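PDB 4GBS: putative lipoprotein from Bacteroides fragilis, which is of unproven function but, as a lipoprotein of the HmuY family, probably binds haem. Local coordinates for residues 29-34 with 189-194; 77-82 with 136-141. All blocks are in the same frame, centred on the assembly; numbering follows the deposited sequence.

Interaction 1 (29-34 with 189-194); sequences SGTVRV and YMTFDY
Tyr194 lays its ring across the backbone of Gly30, in an antiparallel pairing of strands 29-34 and 189-194. Its CG sits between its own backbone N and carbonyl carbon (chi1 67°), which folds the ring over the neighbouring strand, and Gly30 CA lies 3.8 Å from the ring centroid in a CH-pi contact. Glycine suits this place because a side chain there would run into the phenol. Tyr194 N donates to Gly30 O at 2.9 Å, whereas the return bond from Gly30 N to Tyr194 O is weak.

Val32, on the same face of the sheet, repeats the theme with Phe192. Its CB stands over one face of the phenyl ring, 3.8 Å from the centroid, while CG2 reaches Tyr194 CE2 at 3.7 Å, so the branching at CB lets one valine touch two aromatic rings. Two backbone hydrogen bonds, one in each direction, tie Val32 to Phe192.

On the other face, Thr31 OG1 donates to Asp193 OD1 at 2.8 Å, meeting the oxygen from above the carboxylate plane. Arg33, extended from CG to NE, runs past Thr191 OG1, with CG 3.3 Å from that oxygen, and its guanidinium ends in a salt bridge with Glu13.

Both strands have a neighbour on their other side: 19-24 beside 29-34 and 172-179 beside 189-194. Ile72 of strand 70-73 packs against Val34, Met190 and Phe192.

Interaction 2 (77-82 with 136-141); sequences VKTNGG and DFNPEL
Asn138 turns its side chain opposite its own backbone N (chi1 -161°), which carries its amide across Thr79 at a slant, ND2 lying 4.0 Å from Thr79 CG2. Val77 carries CG1 anti to its own N (chi1 179°), and this methyl meets Leu141 CB at 4.0 Å. The two apolar side chains suit a buried seam between a strand end and a turn.

One backbone bond joins the segments: Asn138 N donates to Val77 O at 2.8 Å, with an N-H...O angle of 168°. Asparagine suits the start of the turn because its OD1 reaches forward to the backbone N-H groups of the residues that follow. Leu141 N donates to Asn138 OD1 at 3.0 Å, an Asx motif, and Glu140 N makes a weak bond to the same oxygen. The ND2 end is held from outside, by Asp109 OD1 and Val107 O, so both ends of this buried amide are satisfied and its rotation is fixed. Asp109 OD1 also bonds Thr79 OG1, linking the two side chains through a shared carboxylate oxygen.

Lys78 runs its aliphatic part past the backbone of Asp136, CB lying 3.4 Å from Asp136 O. Its long chain lets the ammonium travel on to a salt bridge with Asp64. A water bridges the segments nearby, donating to Thr79 O at 2.6 Å and to Asp136 OD2 at 2.7 Å.

The contact joins strand 76-79, an outermost strand of the four-stranded sheet, to the end of strand 131-137 in the nine-stranded sheet. Val84 of strand 83-86 packs against Thr79, Asn138 and Leu141, and Leu165 of strand 163-166 also touches Thr79.

The centres of the two contacts lie about 17 Å apart on opposite sides of the chain's centre, and their nearest atoms, about 7 Å apart, do not touch. Along the chain, interaction 2 is nested within the loop that interaction 1 closes, since 77-82 and 136-141 both fall between 29-34 and 189-194. Both reach the large antiparallel sheet, but differently: interaction 1 pairs two adjacent strands inside it, bringing early and late parts of the chain together, whereas interaction 2 ties it to the four-stranded sheet. Together they illustrate how this all-beta protein is held by strand pairing within a sheet and by a backbone bond, a water and side-chain packing between sheets.

Interaction 1 (29-34 with 189-194)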
ATOM      1  N   SER A  29       9.498 -13.808   3.498  1.00 89.61           N
ATOM      2  CA  SER A  29       8.138 -13.494   3.090  1.00 85.04           C
ATOM      3  C   SER A  29       7.243 -13.217   4.304  1.00 87.10           C
ATOM      4  O   SER A  29       7.654 -13.409   5.457  1.00 90.67           O
ATOM      5  CB  SER A  29       7.560 -14.641   2.258  1.00 88.20           C
ATOM      6  OG  SER A  29       7.239 -15.805   3.003  1.00 97.21           O
ATOM      7  N   GLY A  30       6.035 -12.752   4.015  1.00 77.62           N
ATOM      8  CA  GLY A  30       5.033 -12.476   5.027  1.00 76.34           C
ATOM      9  C   GLY A  30       3.768 -11.868   4.463  1.00 76.51           C
ATOM     10  O   GLY A  30       3.652 -11.647   3.247  1.00 73.09           O
ATOM     11  N   THR A  31       2.826 -11.559   5.371  1.00 72.40           N
ATOM     12  CA  THR A  31       1.529 -10.992   5.047  1.00 68.27           C
ATOM     13  C   THR A  31       1.212  -9.898   6.042  1.00 71.34           C
ATOM     14  O   THR A  31       1.318 -10.095   7.251  1.00 73.33           O
ATOM     15  CB  THR A  31       0.468 -12.098   5.039  1.00 70.97           C
ATOM     16  OG1 THR A  31       0.901 -13.148   4.168  1.00 76.39           O
ATOM     17  CG2 THR A  31      -0.910 -11.602   4.629  1.00 62.16           C
ATOM     18  N   VAL A  32       0.810  -8.745   5.512  1.00 65.36           N
ATOM     19  CA  VAL A  32       0.418  -7.568   6.283  1.00 63.72           C
ATOM     20  C   VAL A  32      -1.076  -7.328   6.070  1.00 65.14           C
ATOM     21  O   VAL A  32      -1.540  -7.386   4.927  1.00 61.76           O
ATOM     22  CB  VAL A  32       1.267  -6.315   5.897  1.00 64.44           C
ATOM     23  CG1 VAL A  32       0.848  -5.075   6.684  1.00 63.24           C
ATOM     24  CG2 VAL A  32       2.750  -6.582   6.077  1.00 65.65           C
ATOM     25  N   ARG A  33      -1.812  -7.046   7.168  1.00 62.60           N
ATOM     26  CA  ARG A  33      -3.231  -6.698   7.129  1.00 61.82           C
ATOM     27  C   ARG A  33      -3.439  -5.408   7.935  1.00 65.83           C
ATOM     28  O   ARG A  33      -3.008  -5.320   9.085  1.00 68.07           O
ATOM     29  CB  ARG A  33      -4.119  -7.854   7.637  1.00 65.59           C
ATOM     30  CG  ARG A  33      -5.624  -7.609   7.473  1.00 71.65           C
ATOM     31  CD  ARG A  33      -6.459  -8.854   7.777  1.00 80.75           C
ATOM     32  NE  ARG A  33      -7.886  -8.620   7.517  1.00 90.02           N
ATOM     33  CZ  ARG A  33      -8.794  -8.334   8.447  1.00104.12           C
ATOM     34  NH1 ARG A  33      -8.456  -8.311   9.732  1.00 93.08           N
ATOM     35  NH2 ARG A  33     -10.060  -8.115   8.103  1.00 87.44           N
ATOM     36  N   VAL A  34      -4.044  -4.386   7.308  1.00 60.53           N
ATOM     37  CA  VAL A  34      -4.291  -3.108   7.977  1.00 60.62           C
ATOM     38  C   VAL A  34      -5.732  -2.655   7.754  1.00 63.46           C
ATOM     39  O   VAL A  34      -6.327  -2.935   6.710  1.00 62.18           O
ATOM     40  CB  VAL A  34      -3.307  -1.961   7.557  1.00 63.25           C
ATOM     41  CG1 VAL A  34      -1.871  -2.249   7.997  1.00 64.17           C
ATOM     42  CG2 VAL A  34      -3.376  -1.636   6.071  1.00 59.81           C
ATOM     43  N   TYR A 189     -10.224  -2.736   4.264  1.00 60.06           N
ATOM     44  CA  TYR A 189      -9.374  -3.655   5.020  1.00 60.41           C
ATOM     45  C   TYR A 189      -8.413  -4.252   4.026  1.00 63.80           C
ATOM     46  O   TYR A 189      -8.808  -5.091   3.219  1.00 63.66           O
ATOM     47  CB  TYR A 189     -10.193  -4.701   5.781  1.00 63.20           C
ATOM     48  CG  TYR A 189     -11.085  -4.101   6.837  1.00 66.49           C
ATOM     49  CD1 TYR A 189     -10.603  -3.829   8.113  1.00 70.40           C
ATOM     50  CD2 TYR A 189     -12.415  -3.804   6.565  1.00 68.01           C
ATOM     51  CE1 TYR A 189     -11.426  -3.281   9.097  1.00 73.08           C
ATOM     52  CE2 TYR A 189     -13.251  -3.268   7.544  1.00 71.11           C
ATOM     53  CZ  TYR A 189     -12.749  -3.000   8.806  1.00 77.64           C
ATOM     54  OH  TYR A 189     -13.561  -2.430   9.754  1.00 79.35           O
HETATM   55  N   MSE A 190      -7.162  -3.754   4.036  1.00 58.60           N
HETATM   56  CA  MSE A 190      -6.133  -4.090   3.044  1.00 55.48           C
HETATM   57  C   MSE A 190      -5.182  -5.200   3.536  1.00 60.13           C
HETATM   58  O   MSE A 190      -4.546  -5.065   4.579  1.00 61.98           O
HETATM   59  CB  MSE A 190      -5.325  -2.814   2.720  1.00 54.61           C
HETATM   60  CG  MSE A 190      -6.209  -1.623   2.323  1.00 58.96           C
HETATM   61 SE   MSE A 190      -7.252  -1.915   0.713  0.75 65.00          SE
HETATM   62  CE  MSE A 190      -5.884  -1.662  -0.557  1.00 60.23           C
ATOM     63  N   THR A 191      -5.073  -6.275   2.756  1.00 55.79           N
ATOM     64  CA  THR A 191      -4.184  -7.415   3.025  1.00 57.12           C
ATOM     65  C   THR A 191      -3.236  -7.598   1.852  1.00 60.85           C
ATOM     66  O   THR A 191      -3.710  -7.723   0.722  1.00 60.65           O
ATOM     67  CB  THR A 191      -4.980  -8.719   3.296  1.00 62.30           C
ATOM     68  OG1 THR A 191      -5.922  -8.517   4.341  1.00 64.96           O
ATOM     69  CG2 THR A 191      -4.084  -9.900   3.635  1.00 57.76           C
ATOM     70  N   PHE A 192      -1.911  -7.621   2.102  1.00 57.31           N
ATOM     71  CA  PHE A 192      -0.972  -7.871   1.020  1.00 56.94           C
ATOM     72  C   PHE A 192       0.119  -8.864   1.455  1.00 62.92           C
ATOM     73  O   PHE A 192       0.486  -8.939   2.633  1.00 61.98           O
ATOM     74  CB  PHE A 192      -0.333  -6.576   0.496  1.00 57.20           C
ATOM     75  CG  PHE A 192       0.570  -5.817   1.435  1.00 58.81           C
ATOM     76  CD1 PHE A 192       1.923  -6.148   1.549  1.00 63.38           C
ATOM     77  CD2 PHE A 192       0.092  -4.727   2.157  1.00 60.89           C
ATOM     78  CE1 PHE A 192       2.767  -5.439   2.406  1.00 64.82           C
ATOM     79  CE2 PHE A 192       0.944  -4.001   3.005  1.00 64.59           C
ATOM     80  CZ  PHE A 192       2.280  -4.350   3.107  1.00 63.97           C
ATOM     81  N   ASP A 193       0.619  -9.639   0.478  1.00 61.91           N
ATOM     82  CA  ASP A 193       1.735 -10.562   0.650  1.00 64.70           C
ATOM     83  C   ASP A 193       2.983  -9.895   0.137  1.00 69.49           C
ATOM     84  O   ASP A 193       2.917  -9.107  -0.815  1.00 67.02           O
ATOM     85  CB  ASP A 193       1.497 -11.907  -0.047  1.00 68.30           C
ATOM     86  CG  ASP A 193       0.395 -12.778   0.516  1.00 78.24           C
ATOM     87  OD1 ASP A 193      -0.046 -12.515   1.652  1.00 76.17           O
ATOM     88  OD2 ASP A 193      -0.015 -13.743  -0.179  1.00 88.61           O
ATOM     89  N   TYR A 194       4.120 -10.181   0.769  1.00 69.39           N
ATOM     90  CA  TYR A 194       5.359  -9.545   0.338  1.00 68.61           C
ATOM     91  C   TYR A 194       6.532 -10.538   0.339  1.00 75.98           C
ATOM     92  O   TYR A 194       6.459 -11.609   0.927  1.00 78.98           O
ATOM     93  CB  TYR A 194       5.695  -8.326   1.245  1.00 67.51           C
ATOM     94  CG  TYR A 194       6.032  -8.695   2.677  1.00 69.43           C
ATOM     95  CD1 TYR A 194       7.336  -9.033   3.047  1.00 74.14           C
ATOM     96  CD2 TYR A 194       5.056  -8.686   3.668  1.00 68.34           C
ATOM     97  CE1 TYR A 194       7.644  -9.404   4.355  1.00 75.81           C
ATOM     98  CE2 TYR A 194       5.363  -9.019   4.989  1.00 71.16           C
ATOM     99  CZ  TYR A 194       6.653  -9.397   5.324  1.00 78.65           C
ATOM    100  OH  TYR A 194       6.940  -9.790   6.613  1.00 82.60           O
TER

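Interaction 2 (77-82 with 136-141)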
ATOM      1  N   VAL A  77      -1.420   4.757  -1.435  1.00 49.33           N
ATOM      2  CA  VAL A  77      -0.107   4.377  -0.938  1.00 48.44           C
ATOM      3  C   VAL A  77       0.863   5.547  -1.112  1.00 51.97           C
ATOM      4  O   VAL A  77       0.852   6.220  -2.143  1.00 52.04           O
ATOM      5  CB  VAL A  77       0.434   3.091  -1.659  1.00 50.82           C
ATOM      6  CG1 VAL A  77       1.831   2.708  -1.163  1.00 50.71           C
ATOM      7  CG2 VAL A  77      -0.521   1.911  -1.517  1.00 49.67           C
ATOM      8  N   LYS A  78       1.706   5.767  -0.109  1.00 48.82           N
ATOM      9  CA  LYS A  78       2.831   6.691  -0.188  1.00 49.42           C
ATOM     10  C   LYS A  78       4.055   5.916   0.286  1.00 53.32           C
ATOM     11  O   LYS A  78       3.921   4.941   1.041  1.00 51.65           O
ATOM     12  CB  LYS A  78       2.631   8.026   0.565  1.00 51.62           C
ATOM     13  CG  LYS A  78       2.670   7.955   2.073  1.00 50.71           C
ATOM     14  CD  LYS A  78       2.706   9.364   2.653  1.00 51.64           C
ATOM     15  CE  LYS A  78       2.753   9.323   4.159  1.00 51.02           C
ATOM     16  NZ  LYS A  78       2.851  10.694   4.719  1.00 64.54           N
ATOM     17  N   THR A  79       5.234   6.304  -0.194  1.00 50.47           N
ATOM     18  CA  THR A  79       6.462   5.629   0.199  1.00 51.22           C
ATOM     19  C   THR A  79       7.326   6.642   0.938  1.00 55.70           C
ATOM     20  O   THR A  79       7.010   7.833   0.962  1.00 54.16           O
ATOM     21  CB  THR A  79       7.174   4.994  -1.018  1.00 55.45           C
ATOM     22  OG1 THR A  79       7.759   6.017  -1.811  1.00 60.16           O
ATOM     23  CG2 THR A  79       6.243   4.123  -1.875  1.00 45.59           C
ATOM     24  N   ASN A  80       8.390   6.166   1.576  1.00 54.83           N
ATOM     25  CA  ASN A  80       9.296   7.045   2.298  1.00 56.84           C
ATOM     26  C   ASN A  80      10.541   7.252   1.460  1.00 61.35           C
ATOM     27  O   ASN A  80      11.552   6.601   1.706  1.00 62.33           O
ATOM     28  CB  ASN A  80       9.618   6.437   3.670  1.00 59.40           C
ATOM     29  CG  ASN A  80      10.365   7.366   4.565  1.00 79.12           C
ATOM     30  OD1 ASN A  80      10.445   8.579   4.320  1.00 71.97           O
ATOM     31  ND2 ASN A  80      10.866   6.826   5.658  1.00 73.05           N
ATOM     32  N   GLY A  81      10.441   8.096   0.430  1.00 57.76           N
ATOM     33  CA  GLY A  81      11.532   8.309  -0.522  1.00 58.47           C
ATOM     34  C   GLY A  81      11.790   7.098  -1.410  1.00 63.63           C
ATOM     35  O   GLY A  81      12.891   6.926  -1.929  1.00 66.10           O
ATOM     36  N   GLY A  82      10.783   6.248  -1.566  1.00 59.56           N
ATOM     37  CA  GLY A  82      10.869   5.023  -2.353  1.00 60.74           C
ATOM     38  C   GLY A  82      10.451   5.207  -3.796  1.00 64.84           C
ATOM     39  O   GLY A  82      10.063   6.307  -4.203  1.00 64.12           O
ATOM     40  N   ASP A 136       2.427  13.337  -0.081  1.00 54.70           N
ATOM     41  CA  ASP A 136       3.111  12.473  -1.033  1.00 53.50           C
ATOM     42  C   ASP A 136       2.172  11.369  -1.408  1.00 55.54           C
ATOM     43  O   ASP A 136       1.326  10.964  -0.590  1.00 55.46           O
ATOM     44  CB  ASP A 136       4.426  11.904  -0.470  1.00 55.49           C
ATOM     45  CG  ASP A 136       5.639  12.795  -0.574  1.00 66.80           C
ATOM     46  OD1 ASP A 136       5.579  13.792  -1.313  1.00 70.18           O
ATOM     47  OD2 ASP A 136       6.693  12.421  -0.034  1.00 70.57           O
ATOM     48  N   PHE A 137       2.301  10.871  -2.629  1.00 49.86           N
ATOM     49  CA  PHE A 137       1.446   9.814  -3.130  1.00 47.25           C
ATOM     50  C   PHE A 137       2.192   9.007  -4.186  1.00 53.48           C
ATOM     51  O   PHE A 137       2.785   9.608  -5.089  1.00 55.49           O
ATOM     52  CB  PHE A 137       0.166  10.442  -3.698  1.00 49.01           C
ATOM     53  CG  PHE A 137      -0.733   9.494  -4.461  1.00 49.74           C
ATOM     54  CD1 PHE A 137      -1.503   8.547  -3.789  1.00 50.84           C
ATOM     55  CD2 PHE A 137      -0.842   9.577  -5.845  1.00 51.05           C
ATOM     56  CE1 PHE A 137      -2.340   7.681  -4.496  1.00 51.10           C
ATOM     57  CE2 PHE A 137      -1.686   8.715  -6.551  1.00 53.77           C
ATOM     58  CZ  PHE A 137      -2.427   7.771  -5.872  1.00 50.69           C
ATOM     59  N   ASN A 138       2.184   7.660  -4.077  1.00 49.02           N
ATOM     60  CA  ASN A 138       2.818   6.842  -5.099  1.00 49.44           C
ATOM     61  C   ASN A 138       1.757   6.382  -6.071  1.00 54.96           C
ATOM     62  O   ASN A 138       0.938   5.531  -5.705  1.00 55.09           O
ATOM     63  CB  ASN A 138       3.608   5.656  -4.549  1.00 46.63           C
ATOM     64  CG  ASN A 138       4.596   5.166  -5.592  1.00 61.26           C
ATOM     65  OD1 ASN A 138       4.258   4.423  -6.502  1.00 58.49           O
ATOM     66  ND2 ASN A 138       5.805   5.683  -5.570  1.00 55.80           N
ATOM     67  N   PRO A 139       1.715   6.944  -7.300  1.00 52.26           N
ATOM     68  CA  PRO A 139       0.664   6.533  -8.249  1.00 52.71           C
ATOM     69  C   PRO A 139       0.857   5.117  -8.784  1.00 59.01           C
ATOM     70  O   PRO A 139      -0.093   4.538  -9.313  1.00 60.00           O
ATOM     71  CB  PRO A 139       0.800   7.555  -9.386  1.00 56.44           C
ATOM     72  CG  PRO A 139       2.228   8.024  -9.321  1.00 61.27           C
ATOM     73  CD  PRO A 139       2.599   7.993  -7.872  1.00 54.89           C
ATOM     74  N   GLU A 140       2.076   4.573  -8.672  1.00 56.57           N
ATOM     75  CA  GLU A 140       2.390   3.269  -9.225  1.00 58.56           C
ATOM     76  C   GLU A 140       1.892   2.160  -8.296  1.00 62.50           C
ATOM     77  O   GLU A 140       1.197   1.272  -8.780  1.00 62.79           O
ATOM     78  CB  GLU A 140       3.907   3.126  -9.493  1.00 61.60           C
ATOM     79  CG  GLU A 140       4.298   1.953 -10.391  1.00 70.38           C
ATOM     80  CD  GLU A 140       4.000   2.071 -11.874  1.00 83.09           C
ATOM     81  OE1 GLU A 140       3.312   3.037 -12.277  1.00 77.86           O
ATOM     82  OE2 GLU A 140       4.506   1.224 -12.645  1.00 73.53           O
ATOM     83  N   LEU A 141       2.249   2.181  -6.990  1.00 57.38           N
ATOM     84  CA  LEU A 141       1.809   1.120  -6.084  1.00 56.11           C
ATOM     85  C   LEU A 141       0.304   1.204  -5.871  1.00 60.58           C
ATOM     86  O   LEU A 141      -0.342   0.156  -5.770  1.00 61.40           O
ATOM     87  CB  LEU A 141       2.551   1.165  -4.728  1.00 55.27           C
ATOM     88  CG  LEU A 141       3.031  -0.192  -4.136  1.00 59.42           C
ATOM     89  CD1 LEU A 141       4.056   0.014  -3.024  1.00 58.87           C
ATOM     90  CD2 LEU A 141       1.880  -1.074  -3.663  1.00 57.92           C
TER
HETATM   91  O   HOH W   1       7.099  10.362   1.600  1.00 53.28           O